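Local coordinates for protein 3-carboxy-cis,cis-muconate cycloisomerase (Pseudomonas putida, PDB 1RE5) that belongs to the fumarase/aspartase (lyase) superfamily of mostly helical enzymes and forms an assembly of four chains, at residues E17-R22 with R119-L124; L188-G193 with A212-L217; D145-G150 with R354-L359. All blocks are in the same frame, centred on the assembly; numbering follows the deposited sequence.

In the fold
Contacts 1 and 2 lie close together and contact 3 lies far from both. The centres of contacts 1 and 2 are about 18 Å apart, and the two touch. Arg119 is the bridge: Arg119 NH2 lies 2.6 Å from Leu217 O, a probable hydrogen bond, and its CB packs on Leu188 CD2. Contact 3 sits on the other side of the chain's centre. Its centre is about 43 Å from that of contact 1 and about 56 Å from that of contact 2. Helix 106-142, used by contact 1, leads into strand 147-152, used by contact 3. The residues of both 2,3-dihydroxy-1,4-dithiobutane pockets lie on helix 286-307, which supplies no segment to these contacts.

Contact 1 of 3, residues E17-R22 with R119-L124; sequences EIFSDR and RDALDL
Ile18 rests on Asp120, Ala121 and Leu124 of helix 106-142. This long helix probably belongs to the central helical bundle of the fumarase/aspartase superfamily. The other segment is the break between helices 13-18 and 21-40. The contact therefore joins an N-terminal helix pair to a much longer helix, with Ile18 and Ala121 as the closest CA pair at 7.1 Å.

The Ile18 side chain can be followed outward. Its CB points toward helix 106-142 and carries two branches. Ile18 CG2 turns back to its own segment and lies over one face of the Phe19 ring, 3.9 Å above the plane and toward the rim. CG1 stands beside the backbone N (chi1 -67°) and starts the branch that reaches across, meeting Asp120 CB. With chi2 at -174° this branch is fully extended. At its end, Ile18 CD1 settles against the helix backbone, 3.5 Å from Ala121 N. The same methyl also touches Asp120 CB. One turn further along the helix, Leu124 CD1 lies 4.2 Å from Ile18 CD1.

Phe19 adds a second point of contact. Phe19 CE2 lies 4.0 Å from Ala121 CB, and the methyl approaches the ring obliquely. Gln117 and Leu118 of the same long helix also touch this ring.

Asp21 links the segment to a neighbouring subunit, where its carboxylate accepts hydrogen bonds from Gln4 N and Leu5 N of that chain. Ser20 ties the turn. It is the N-cap of helix 21-40: its OG accepts from Gly23 N. Ser20 OG also donates to Glu17 O at 2.7 Å, tilted 32° from the carbonyl plane.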
ATOM      1  N   GLU D  17     -20.014  -0.036  17.809  1.00 32.72           N
ATOM      2  CA  GLU D  17     -20.584  -0.941  18.800  1.00 33.04           C
ATOM      3  C   GLU D  17     -20.256  -2.391  18.423  1.00 31.76           C
ATOM      4  O   GLU D  17     -19.874  -3.209  19.274  1.00 30.44           O
ATOM      5  CB  GLU D  17     -22.097  -0.740  18.888  1.00 36.72           C
ATOM      6  CG  GLU D  17     -22.728  -1.384  20.113  1.00 42.08           C
ATOM      7  CD  GLU D  17     -22.011  -0.987  21.396  1.00 45.30           C
ATOM      8  OE1 GLU D  17     -21.785   0.229  21.588  1.00 48.11           O
ATOM      9  OE2 GLU D  17     -21.674  -1.880  22.209  1.00 46.61           O
ATOM     10  N   ILE D  18     -20.399  -2.702  17.141  1.00 29.06           N
ATOM     11  CA  ILE D  18     -20.094  -4.038  16.667  1.00 27.42           C
ATOM     12  C   ILE D  18     -18.611  -4.332  16.870  1.00 28.04           C
ATOM     13  O   ILE D  18     -18.241  -5.421  17.313  1.00 29.83           O
ATOM     14  CB  ILE D  18     -20.405  -4.191  15.166  1.00 27.40           C
ATOM     15  CG1 ILE D  18     -21.912  -4.105  14.931  1.00 26.65           C
ATOM     16  CG2 ILE D  18     -19.845  -5.512  14.648  1.00 26.62           C
ATOM     17  CD1 ILE D  18     -22.323  -4.391  13.492  1.00 27.29           C
ATOM     18  N   PHE D  19     -17.756  -3.370  16.548  1.00 26.67           N
ATOM     19  CA  PHE D  19     -16.327  -3.593  16.690  1.00 26.29           C
ATOM     20  C   PHE D  19     -15.771  -2.923  17.917  1.00 28.08           C
ATOM     21  O   PHE D  19     -15.008  -1.957  17.846  1.00 28.06           O
ATOM     22  CB  PHE D  19     -15.590  -3.141  15.432  1.00 23.83           C
ATOM     23  CG  PHE D  19     -15.861  -4.019  14.249  1.00 22.62           C
ATOM     24  CD1 PHE D  19     -15.323  -5.299  14.183  1.00 20.85           C
ATOM     25  CD2 PHE D  19     -16.713  -3.596  13.229  1.00 20.40           C
ATOM     26  CE1 PHE D  19     -15.634  -6.152  13.122  1.00 20.07           C
ATOM     27  CE2 PHE D  19     -17.026  -4.448  12.163  1.00 20.64           C
ATOM     28  CZ  PHE D  19     -16.486  -5.724  12.111  1.00 18.82           C
ATOM     29  N   SER D  20     -16.182  -3.467  19.054  1.00 29.20           N
ATOM     30  CA  SER D  20     -15.761  -2.999  20.363  1.00 29.35           C
ATOM     31  C   SER D  20     -15.327  -4.265  21.066  1.00 29.93           C
ATOM     32  O   SER D  20     -15.541  -5.369  20.550  1.00 30.14           O
ATOM     33  CB  SER D  20     -16.948  -2.389  21.100  1.00 29.60           C
ATOM     34  OG  SER D  20     -18.014  -3.325  21.181  1.00 29.56           O
ATOM     35  N   ASP D  21     -14.721  -4.129  22.235  1.00 30.19           N
ATOM     36  CA  ASP D  21     -14.306  -5.321  22.955  1.00 30.66           C
ATOM     37  C   ASP D  21     -15.518  -6.198  23.244  1.00 31.28           C
ATOM     38  O   ASP D  21     -15.479  -7.418  23.079  1.00 31.51           O
ATOM     39  CB  ASP D  21     -13.627  -4.931  24.253  1.00 29.90           C
ATOM     40  CG  ASP D  21     -12.327  -4.226  24.016  1.00 29.41           C
ATOM     41  OD1 ASP D  21     -11.517  -4.769  23.225  1.00 29.85           O
ATOM     42  OD2 ASP D  21     -12.121  -3.146  24.614  1.00 28.19           O
ATOM     43  N   ARG D  22     -16.603  -5.559  23.659  1.00 31.93           N
ATOM     44  CA  ARG D  22     -17.822  -6.268  23.980  1.00 32.51           C
ATOM     45  C   ARG D  22     -18.286  -7.085  22.782  1.00 33.17           C
ATOM     46  O   ARG D  22     -18.633  -8.260  22.922  1.00 34.59           O
ATOM     47  CB  ARG D  22     -18.898  -5.264  24.376  1.00 35.09           C
ATOM     48  CG  ARG D  22     -20.176  -5.869  24.943  1.00 37.40           C
ATOM     49  CD  ARG D  22     -21.374  -5.354  24.168  1.00 39.29           C
ATOM     50  NE  ARG D  22     -21.590  -6.119  22.939  1.00 41.57           N
ATOM     51  CZ  ARG D  22     -21.947  -5.588  21.773  1.00 41.60           C
ATOM     52  NH1 ARG D  22     -22.122  -4.281  21.665  1.00 41.40           N
ATOM     53  NH2 ARG D  22     -22.150  -6.367  20.718  1.00 42.49           N
ATOM     54  N   ARG D 119     -21.265 -10.320   9.878  1.00 26.85           N
ATOM     55  CA  ARG D 119     -22.637 -10.383   9.406  1.00 28.52           C
ATOM     56  C   ARG D 119     -23.418  -9.162   9.906  1.00 28.78           C
ATOM     57  O   ARG D 119     -24.162  -8.543   9.144  1.00 29.15           O
ATOM     58  CB  ARG D 119     -23.312 -11.675   9.868  1.00 30.25           C
ATOM     59  CG  ARG D 119     -24.745 -11.804   9.372  1.00 31.55           C
ATOM     60  CD  ARG D 119     -25.618 -12.444  10.441  1.00 33.14           C
ATOM     61  NE  ARG D 119     -25.650 -13.899  10.328  1.00 33.30           N
ATOM     62  CZ  ARG D 119     -25.616 -14.732  11.361  1.00 31.65           C
ATOM     63  NH1 ARG D 119     -25.537 -14.261  12.602  1.00 31.39           N
ATOM     64  NH2 ARG D 119     -25.692 -16.035  11.144  1.00 31.34           N
ATOM     65  N   ASP D 120     -23.246  -8.801  11.177  1.00 28.40           N
ATOM     66  CA  ASP D 120     -23.947  -7.635  11.705  1.00 28.36           C
ATOM     67  C   ASP D 120     -23.501  -6.407  10.948  1.00 28.60           C
ATOM     68  O   ASP D 120     -24.307  -5.513  10.692  1.00 30.17           O
ATOM     69  CB  ASP D 120     -23.666  -7.424  13.191  1.00 27.80           C
ATOM     70  CG  ASP D 120     -24.457  -8.358  14.066  1.00 28.30           C
ATOM     71  OD1 ASP D 120     -25.448  -8.937  13.573  1.00 28.89           O
ATOM     72  OD2 ASP D 120     -24.095  -8.503  15.250  1.00 30.09           O
ATOM     73  N   ALA D 121     -22.216  -6.369  10.599  1.00 27.83           N
ATOM     74  CA  ALA D 121     -21.649  -5.247   9.857  1.00 26.92           C
ATOM     75  C   ALA D 121     -22.213  -5.211   8.436  1.00 26.78           C
ATOM     76  O   ALA D 121     -22.620  -4.158   7.943  1.00 26.17           O
ATOM     77  CB  ALA D 121     -20.142  -5.366   9.807  1.00 26.62           C
ATOM     78  N   LEU D 122     -22.241  -6.364   7.780  1.00 26.66           N
ATOM     79  CA  LEU D 122     -22.749  -6.437   6.418  1.00 27.75           C
ATOM     80  C   LEU D 122     -24.158  -5.876   6.387  1.00 29.76           C
ATOM     81  O   LEU D 122     -24.522  -5.124   5.476  1.00 30.86           O
ATOM     82  CB  LEU D 122     -22.776  -7.884   5.937  1.00 27.35           C
ATOM     83  CG  LEU D 122     -22.447  -8.111   4.462  1.00 26.17           C
ATOM     84  CD1 LEU D 122     -22.897  -9.499   4.087  1.00 25.61           C
ATOM     85  CD2 LEU D 122     -23.135  -7.086   3.588  1.00 25.30           C
ATOM     86  N   ASP D 123     -24.944  -6.250   7.397  1.00 30.68           N
ATOM     87  CA  ASP D 123     -26.326  -5.801   7.523  1.00 30.56           C
ATOM     88  C   ASP D 123     -26.447  -4.282   7.629  1.00 29.73           C
ATOM     89  O   ASP D 123     -27.346  -3.700   7.024  1.00 29.63           O
ATOM     90  CB  ASP D 123     -26.999  -6.488   8.728  1.00 31.47           C
ATOM     91  CG  ASP D 123     -27.437  -7.934   8.421  1.00 32.05           C
ATOM     92  OD1 ASP D 123     -27.767  -8.678   9.377  1.00 30.19           O
ATOM     93  OD2 ASP D 123     -27.458  -8.323   7.224  1.00 32.55           O
ATOM     94  N   LEU D 124     -25.556  -3.641   8.382  1.00 29.07           N
ATOM     95  CA  LEU D 124     -25.597  -2.181   8.504  1.00 30.20           C
ATOM     96  C   LEU D 124     -25.269  -1.525   7.170  1.00 30.11           C
ATOM     97  O   LEU D 124     -25.981  -0.633   6.696  1.00 30.08           O
ATOM     98  CB  LEU D 124     -24.585  -1.674   9.527  1.00 30.07           C
ATOM     99  CG  LEU D 124     -24.867  -1.862  11.011  1.00 31.86           C
ATOM    100  CD1 LEU D 124     -23.957  -0.922  11.803  1.00 31.95           C
ATOM    101  CD2 LEU D 124     -26.324  -1.545  11.301  1.00 32.72           C
TER

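Contact 2 of 3, residues L188-G193 with A212-L217; sequences LVLQFG and ALAEQL
Leu190 and Ala214 bring the two backbones closest, with their CA atoms 6.0 Å apart. Residues 188-193 follow helix 162-187 as an irregular, largely extended run, and residues 212-217 are helical. Along the extended part the side chains alternate. Leu190 and Phe192 turn toward the helix, while Val189 and Gln191 turn away. On the helix, Leu213 and Leu217 are one turn apart and both point at the loop.

Leu190 reaches this leucine pair through its methyls. Its CG is anti to the backbone N and beside the carbonyl carbon (chi1 171°), which sets both methyls against Leu213. Leu190 CD1 meets Leu213 CG and Leu217 CD1, both at 4.0 Å. CD2 touches Leu213 CG too, and Leu190 CD2 lies 4.2 Å from Ala214 N. The Leu190 side chain runs nearly perpendicular to both leucines.

The fold here is the mainly helical one of the fumarase/aspartase superfamily. In it the contact joins the chain leaving helix 162-187 to the short helix 206-217. Ala34 of helix 21-40 touches both Leu213 and Leu217, and Thr112 of helix 106-142 touches Leu190 and Leu217. Helices 21-40 and 106-142 thus also border these leucines. Trp226 NE1 donates to Leu190 O, so the carbonyl of buried Leu190 has a partner.

Phe192 offers the face of its ring to Leu213. Leu213 CD2 sits over it in a CH-pi contact, 3.9 Å from the centroid of the Phe192 ring and 15° off the ring normal. Leu213 CD2 is displaced from the middle toward the rim, nearest Phe192 CD1 at 3.8 Å.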
ATOM      1  N   LEU D 188     -20.403 -15.617   4.821  1.00 26.97           N
ATOM      2  CA  LEU D 188     -21.042 -16.114   6.030  1.00 26.92           C
ATOM      3  C   LEU D 188     -20.965 -17.626   6.190  1.00 27.62           C
ATOM      4  O   LEU D 188     -21.977 -18.328   6.089  1.00 29.23           O
ATOM      5  CB  LEU D 188     -22.502 -15.649   6.067  1.00 26.33           C
ATOM      6  CG  LEU D 188     -22.683 -14.126   5.995  1.00 25.94           C
ATOM      7  CD1 LEU D 188     -24.154 -13.743   6.132  1.00 25.65           C
ATOM      8  CD2 LEU D 188     -21.867 -13.480   7.098  1.00 25.74           C
ATOM      9  N   VAL D 189     -19.756 -18.120   6.438  1.00 26.71           N
ATOM     10  CA  VAL D 189     -19.531 -19.542   6.633  1.00 25.53           C
ATOM     11  C   VAL D 189     -18.945 -19.782   8.018  1.00 26.31           C
ATOM     12  O   VAL D 189     -18.363 -18.876   8.633  1.00 24.82           O
ATOM     13  CB  VAL D 189     -18.564 -20.125   5.573  1.00 26.12           C
ATOM     14  CG1 VAL D 189     -19.239 -20.152   4.213  1.00 23.76           C
ATOM     15  CG2 VAL D 189     -17.264 -19.302   5.526  1.00 25.47           C
ATOM     16  N   LEU D 190     -19.111 -21.010   8.504  1.00 26.88           N
ATOM     17  CA  LEU D 190     -18.616 -21.390   9.814  1.00 27.85           C
ATOM     18  C   LEU D 190     -17.140 -21.781   9.741  1.00 28.27           C
ATOM     19  O   LEU D 190     -16.669 -22.252   8.703  1.00 27.93           O
ATOM     20  CB  LEU D 190     -19.418 -22.581  10.346  1.00 27.76           C
ATOM     21  CG  LEU D 190     -18.855 -23.221  11.623  1.00 27.08           C
ATOM     22  CD1 LEU D 190     -19.255 -22.375  12.830  1.00 26.00           C
ATOM     23  CD2 LEU D 190     -19.359 -24.650  11.751  1.00 26.80           C
ATOM     24  N   GLN D 191     -16.418 -21.566  10.839  1.00 28.15           N
ATOM     25  CA  GLN D 191     -15.011 -21.948  10.916  1.00 28.87           C
ATOM     26  C   GLN D 191     -14.927 -22.979  12.031  1.00 30.35           C
ATOM     27  O   GLN D 191     -14.888 -22.628  13.222  1.00 29.49           O
ATOM     28  CB  GLN D 191     -14.101 -20.773  11.285  1.00 28.39           C
ATOM     29  CG  GLN D 191     -12.631 -21.180  11.306  1.00 26.22           C
ATOM     30  CD  GLN D 191     -12.061 -21.353   9.906  1.00 26.29           C
ATOM     31  OE1 GLN D 191     -11.441 -20.429   9.367  1.00 28.68           O
ATOM     32  NE2 GLN D 191     -12.280 -22.521   9.304  1.00 21.45           N
ATOM     33  N   PHE D 192     -14.899 -24.250  11.644  1.00 31.17           N
ATOM     34  CA  PHE D 192     -14.845 -25.335  12.615  1.00 30.89           C
ATOM     35  C   PHE D 192     -13.939 -26.430  12.068  1.00 29.75           C
ATOM     36  O   PHE D 192     -14.356 -27.232  11.227  1.00 29.99           O
ATOM     37  CB  PHE D 192     -16.266 -25.869  12.843  1.00 32.27           C
ATOM     38  CG  PHE D 192     -16.390 -26.811  14.004  1.00 32.75           C
ATOM     39  CD1 PHE D 192     -15.958 -26.432  15.277  1.00 32.72           C
ATOM     40  CD2 PHE D 192     -16.970 -28.065  13.835  1.00 31.30           C
ATOM     41  CE1 PHE D 192     -16.106 -27.295  16.370  1.00 32.79           C
ATOM     42  CE2 PHE D 192     -17.122 -28.927  14.914  1.00 32.69           C
ATOM     43  CZ  PHE D 192     -16.689 -28.541  16.189  1.00 32.02           C
ATOM     44  N   GLY D 193     -12.700 -26.459  12.538  1.00 27.69           N
ATOM     45  CA  GLY D 193     -11.778 -27.456  12.046  1.00 26.47           C
ATOM     46  C   GLY D 193     -10.915 -28.064  13.123  1.00 27.49           C
ATOM     47  O   GLY D 193     -10.269 -29.083  12.886  1.00 28.73           O
ATOM     48  N   ALA D 212     -24.876 -29.245  12.906  1.00 39.68           N
ATOM     49  CA  ALA D 212     -25.708 -28.739  13.984  1.00 38.72           C
ATOM     50  C   ALA D 212     -25.229 -27.340  14.359  1.00 38.60           C
ATOM     51  O   ALA D 212     -26.032 -26.417  14.510  1.00 38.76           O
ATOM     52  CB  ALA D 212     -25.613 -29.655  15.190  1.00 38.84           C
ATOM     53  N   LEU D 213     -23.913 -27.191  14.500  1.00 38.44           N
ATOM     54  CA  LEU D 213     -23.303 -25.912  14.869  1.00 37.65           C
ATOM     55  C   LEU D 213     -23.595 -24.796  13.865  1.00 37.74           C
ATOM     56  O   LEU D 213     -23.947 -23.675  14.249  1.00 36.04           O
ATOM     57  CB  LEU D 213     -21.792 -26.085  15.020  1.00 36.37           C
ATOM     58  CG  LEU D 213     -21.000 -24.839  15.419  1.00 36.58           C
ATOM     59  CD1 LEU D 213     -21.670 -24.135  16.600  1.00 35.64           C
ATOM     60  CD2 LEU D 213     -19.568 -25.254  15.766  1.00 36.32           C
ATOM     61  N   ALA D 214     -23.445 -25.112  12.580  1.00 38.44           N
ATOM     62  CA  ALA D 214     -23.691 -24.146  11.519  1.00 39.21           C
ATOM     63  C   ALA D 214     -25.124 -23.647  11.612  1.00 40.49           C
ATOM     64  O   ALA D 214     -25.377 -22.438  11.657  1.00 40.46           O
ATOM     65  CB  ALA D 214     -23.446 -24.791  10.168  1.00 38.72           C
ATOM     66  N   GLU D 215     -26.055 -24.598  11.643  1.00 42.16           N
ATOM     67  CA  GLU D 215     -27.480 -24.312  11.734  1.00 42.67           C
ATOM     68  C   GLU D 215     -27.814 -23.461  12.966  1.00 41.90           C
ATOM     69  O   GLU D 215     -28.637 -22.545  12.906  1.00 41.49           O
ATOM     70  CB  GLU D 215     -28.231 -25.629  11.782  1.00 45.28           C
ATOM     71  CG  GLU D 215     -29.719 -25.492  11.870  1.00 51.15           C
ATOM     72  CD  GLU D 215     -30.371 -26.839  12.063  1.00 56.03           C
ATOM     73  OE1 GLU D 215     -30.098 -27.485  13.110  1.00 57.55           O
ATOM     74  OE2 GLU D 215     -31.144 -27.253  11.165  1.00 58.51           O
ATOM     75  N   GLN D 216     -27.166 -23.775  14.081  1.00 41.54           N
ATOM     76  CA  GLN D 216     -27.363 -23.041  15.328  1.00 41.95           C
ATOM     77  C   GLN D 216     -27.059 -21.561  15.176  1.00 41.17           C
ATOM     78  O   GLN D 216     -27.779 -20.707  15.695  1.00 41.25           O
ATOM     79  CB  GLN D 216     -26.453 -23.611  16.420  1.00 43.36           C
ATOM     80  CG  GLN D 216     -27.004 -24.850  17.084  1.00 45.85           C
ATOM     81  CD  GLN D 216     -28.210 -24.538  17.937  1.00 46.59           C
ATOM     82  OE1 GLN D 216     -29.087 -25.381  18.125  1.00 47.63           O
ATOM     83  NE2 GLN D 216     -28.259 -23.321  18.468  1.00 46.53           N
ATOM     84  N   LEU D 217     -25.968 -21.271  14.473  1.00 40.60           N
ATOM     85  CA  LEU D 217     -25.522 -19.901  14.258  1.00 38.98           C
ATOM     86  C   LEU D 217     -26.085 -19.297  12.981  1.00 38.49           C
ATOM     87  O   LEU D 217     -25.823 -18.147  12.669  1.00 38.01           O
ATOM     88  CB  LEU D 217     -23.994 -19.872  14.211  1.00 37.69           C
ATOM     89  CG  LEU D 217     -23.279 -20.242  15.512  1.00 36.89           C
ATOM     90  CD1 LEU D 217     -21.808 -20.482  15.234  1.00 34.58           C
ATOM     91  CD2 LEU D 217     -23.480 -19.131  16.553  1.00 33.96           C
TER

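Contact 3 of 3, residues D145-G150 with R354-L359; sequences DTPLVG and RMRRNL
A water joins Val149 to Met355. It accepts from Val149 N at 2.8 Å and donates to Met355 O at 3.0 Å. It gives the strand N-H a partner and links the two backbones, which have no direct hydrogen bond.

Met355 is extended beyond CG (chi2 -174°) and runs alongside Leu148 in the same sense. Met355 SD rests on Leu148 CB at 3.8 Å, and its CE reaches Leu148 CD1. Thr146 OG1 also lies near the sulfur. Farther along, Val149 and Leu359 pass in opposite senses, with Val149 CB 3.8 Å from Leu359 CD2.

At the outer side, Pro147 CG lies over one face of the Arg356 guanidinium, 4.2 Å from Arg356 NE. The charge of this arginine is met by Asp426, which forms a salt bridge with NH1. Within the helix, Arg354 NE donates to Asn358 OD1 at 2.9 Å, while Asn358 ND2 is held by Glu264 and the carbonyl of Ala262.

The axes of strand 147-150 and helix 354-359 approach to 7.1 Å, at 38° between their N-to-C directions. The result is a short helix packed on the middle strand of a small three-stranded antiparallel sheet, within the mainly helical fumarase/aspartase fold.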
ATOM      1  N   ASP D 145     -31.960  17.698 -15.237  1.00 29.57           N
ATOM      2  CA  ASP D 145     -31.691  18.626 -16.321  1.00 30.72           C
ATOM      3  C   ASP D 145     -31.252  20.033 -15.933  1.00 29.35           C
ATOM      4  O   ASP D 145     -31.414  20.971 -16.713  1.00 30.08           O
ATOM      5  CB  ASP D 145     -32.896  18.685 -17.270  1.00 33.35           C
ATOM      6  CG  ASP D 145     -34.186  18.976 -16.552  1.00 35.58           C
ATOM      7  OD1 ASP D 145     -35.258  18.761 -17.150  1.00 37.87           O
ATOM      8  OD2 ASP D 145     -34.129  19.419 -15.384  1.00 38.38           O
ATOM      9  N   THR D 146     -30.715  20.196 -14.729  1.00 26.99           N
ATOM     10  CA  THR D 146     -30.201  21.501 -14.367  1.00 26.13           C
ATOM     11  C   THR D 146     -28.774  21.446 -14.945  1.00 25.08           C
ATOM     12  O   THR D 146     -27.955  20.603 -14.566  1.00 24.31           O
ATOM     13  CB  THR D 146     -30.243  21.755 -12.820  1.00 25.60           C
ATOM     14  OG1 THR D 146     -28.952  22.142 -12.353  1.00 28.02           O
ATOM     15  CG2 THR D 146     -30.706  20.565 -12.089  1.00 22.76           C
ATOM     16  N   PRO D 147     -28.482  22.316 -15.918  1.00 23.91           N
ATOM     17  CA  PRO D 147     -27.163  22.347 -16.557  1.00 23.80           C
ATOM     18  C   PRO D 147     -25.996  22.990 -15.804  1.00 22.87           C
ATOM     19  O   PRO D 147     -26.149  24.014 -15.138  1.00 24.31           O
ATOM     20  CB  PRO D 147     -27.449  23.057 -17.878  1.00 24.91           C
ATOM     21  CG  PRO D 147     -28.501  24.047 -17.484  1.00 23.66           C
ATOM     22  CD  PRO D 147     -29.409  23.258 -16.565  1.00 22.06           C
ATOM     23  N   LEU D 148     -24.834  22.355 -15.919  1.00 20.08           N
ATOM     24  CA  LEU D 148     -23.602  22.834 -15.309  1.00 18.34           C
ATOM     25  C   LEU D 148     -22.534  22.515 -16.366  1.00 18.02           C
ATOM     26  O   LEU D 148     -22.742  21.642 -17.208  1.00 16.96           O
ATOM     27  CB  LEU D 148     -23.330  22.149 -13.920  1.00 14.98           C
ATOM     28  CG  LEU D 148     -22.954  20.690 -13.553  1.00  8.98           C
ATOM     29  CD1 LEU D 148     -22.816  20.429 -12.063  1.00  1.77           C
ATOM     30  CD2 LEU D 148     -24.022  19.834 -14.057  1.00 14.17           C
ATOM     31  N   VAL D 149     -21.425  23.248 -16.363  1.00 17.80           N
ATOM     32  CA  VAL D 149     -20.361  23.010 -17.339  1.00 18.91           C
ATOM     33  C   VAL D 149     -19.634  21.691 -17.070  1.00 19.49           C
ATOM     34  O   VAL D 149     -19.517  21.259 -15.925  1.00 20.04           O
ATOM     35  CB  VAL D 149     -19.299  24.150 -17.326  1.00 19.20           C
ATOM     36  CG1 VAL D 149     -18.462  24.093 -16.021  1.00 16.60           C
ATOM     37  CG2 VAL D 149     -18.402  24.030 -18.559  1.00 16.61           C
ATOM     38  N   GLY D 150     -19.150  21.051 -18.128  1.00 19.52           N
ATOM     39  CA  GLY D 150     -18.419  19.809 -17.952  1.00 19.77           C
ATOM     40  C   GLY D 150     -16.981  20.150 -17.590  1.00 20.44           C
ATOM     41  O   GLY D 150     -16.434  21.135 -18.080  1.00 19.58           O
ATOM     42  N   ARG D 354     -25.654  30.233 -10.364  1.00 26.29           N
ATOM     43  CA  ARG D 354     -24.194  30.326 -10.380  1.00 25.92           C
ATOM     44  C   ARG D 354     -23.630  29.338 -11.413  1.00 26.07           C
ATOM     45  O   ARG D 354     -22.631  29.632 -12.085  1.00 24.90           O
ATOM     46  CB  ARG D 354     -23.638  30.031  -8.988  1.00 25.58           C
ATOM     47  CG  ARG D 354     -22.137  30.089  -8.895  1.00 25.90           C
ATOM     48  CD  ARG D 354     -21.596  31.354  -9.520  1.00 26.36           C
ATOM     49  NE  ARG D 354     -20.139  31.397  -9.448  1.00 26.85           N
ATOM     50  CZ  ARG D 354     -19.453  31.531  -8.319  1.00 27.35           C
ATOM     51  NH1 ARG D 354     -20.090  31.641  -7.155  1.00 25.58           N
ATOM     52  NH2 ARG D 354     -18.122  31.544  -8.359  1.00 28.06           N
ATOM     53  N   MET D 355     -24.277  28.177 -11.548  1.00 25.69           N
ATOM     54  CA  MET D 355     -23.845  27.189 -12.529  1.00 27.70           C
ATOM     55  C   MET D 355     -24.013  27.774 -13.936  1.00 29.95           C
ATOM     56  O   MET D 355     -23.181  27.549 -14.811  1.00 31.64           O
ATOM     57  CB  MET D 355     -24.671  25.911 -12.424  1.00 27.06           C
ATOM     58  CG  MET D 355     -24.660  25.240 -11.082  1.00 24.69           C
ATOM     59  SD  MET D 355     -25.552  23.686 -11.231  1.00 23.10           S
ATOM     60  CE  MET D 355     -25.046  22.820  -9.748  1.00 23.60           C
ATOM     61  N   ARG D 356     -25.099  28.513 -14.151  1.00 32.86           N
ATOM     62  CA  ARG D 356     -25.362  29.154 -15.441  1.00 35.02           C
ATOM     63  C   ARG D 356     -24.273  30.171 -15.725  1.00 33.74           C
ATOM     64  O   ARG D 356     -23.713  30.218 -16.819  1.00 32.34           O
ATOM     65  CB  ARG D 356     -26.707  29.886 -15.420  1.00 39.12           C
ATOM     66  CG  ARG D 356     -27.915  29.056 -15.826  1.00 46.45           C
ATOM     67  CD  ARG D 356     -28.023  28.918 -17.345  1.00 52.78           C
ATOM     68  NE  ARG D 356     -29.199  28.135 -17.751  1.00 58.53           N
ATOM     69  CZ  ARG D 356     -29.554  27.901 -19.019  1.00 60.57           C
ATOM     70  NH1 ARG D 356     -28.826  28.395 -20.022  1.00 61.09           N
ATOM     71  NH2 ARG D 356     -30.627  27.161 -19.289  1.00 60.53           N
ATOM     72  N   ARG D 357     -23.994  30.989 -14.717  1.00 33.91           N
ATOM     73  CA  ARG D 357     -22.996  32.043 -14.812  1.00 34.81           C
ATOM     74  C   ARG D 357     -21.623  31.460 -15.134  1.00 34.21           C
ATOM     75  O   ARG D 357     -20.920  31.963 -16.012  1.00 33.92           O
ATOM     76  CB  ARG D 357     -22.959  32.809 -13.496  1.00 36.79           C
ATOM     77  CG  ARG D 357     -22.771  34.303 -13.627  1.00 41.67           C
ATOM     78  CD  ARG D 357     -22.883  34.962 -12.251  1.00 45.86           C
ATOM     79  NE  ARG D 357     -24.141  34.588 -11.597  1.00 49.19           N
ATOM     80  CZ  ARG D 357     -24.264  34.298 -10.301  1.00 50.37           C
ATOM     81  NH1 ARG D 357     -23.199  34.340  -9.496  1.00 49.91           N
ATOM     82  NH2 ARG D 357     -25.452  33.939  -9.811  1.00 49.21           N
ATOM     83  N   ASN D 358     -21.248  30.393 -14.431  1.00 32.56           N
ATOM     84  CA  ASN D 358     -19.960  29.759 -14.665  1.00 31.78           C
ATOM     85  C   ASN D 358     -19.875  29.190 -16.074  1.00 32.38           C
ATOM     86  O   ASN D 358     -18.799  29.152 -16.669  1.00 31.60           O
ATOM     87  CB  ASN D 358     -19.720  28.638 -13.654  1.00 30.59           C
ATOM     88  CG  ASN D 358     -19.543  29.146 -12.240  1.00 29.16           C
ATOM     89  OD1 ASN D 358     -19.273  30.326 -12.012  1.00 29.53           O
ATOM     90  ND2 ASN D 358     -19.674  28.249 -11.278  1.00 28.02           N
ATOM     91  N   LEU D 359     -21.014  28.753 -16.600  1.00 33.48           N
ATOM     92  CA  LEU D 359     -21.067  28.170 -17.932  1.00 34.56           C
ATOM     93  C   LEU D 359     -20.495  29.038 -19.027  1.00 36.16           C
ATOM     94  O   LEU D 359     -19.793  28.524 -19.890  1.00 37.91           O
ATOM     95  CB  LEU D 359     -22.492  27.765 -18.290  1.00 33.49           C
ATOM     96  CG  LEU D 359     -22.699  26.254 -18.267  1.00 30.85           C
ATOM     97  CD1 LEU D 359     -24.174  25.928 -18.194  1.00 30.47           C
ATOM     98  CD2 LEU D 359     -22.055  25.653 -19.482  1.00 28.91           C
TER
HETATM   99  O   HOH W   1     -21.426  25.222 -14.321  1.00 22.38           O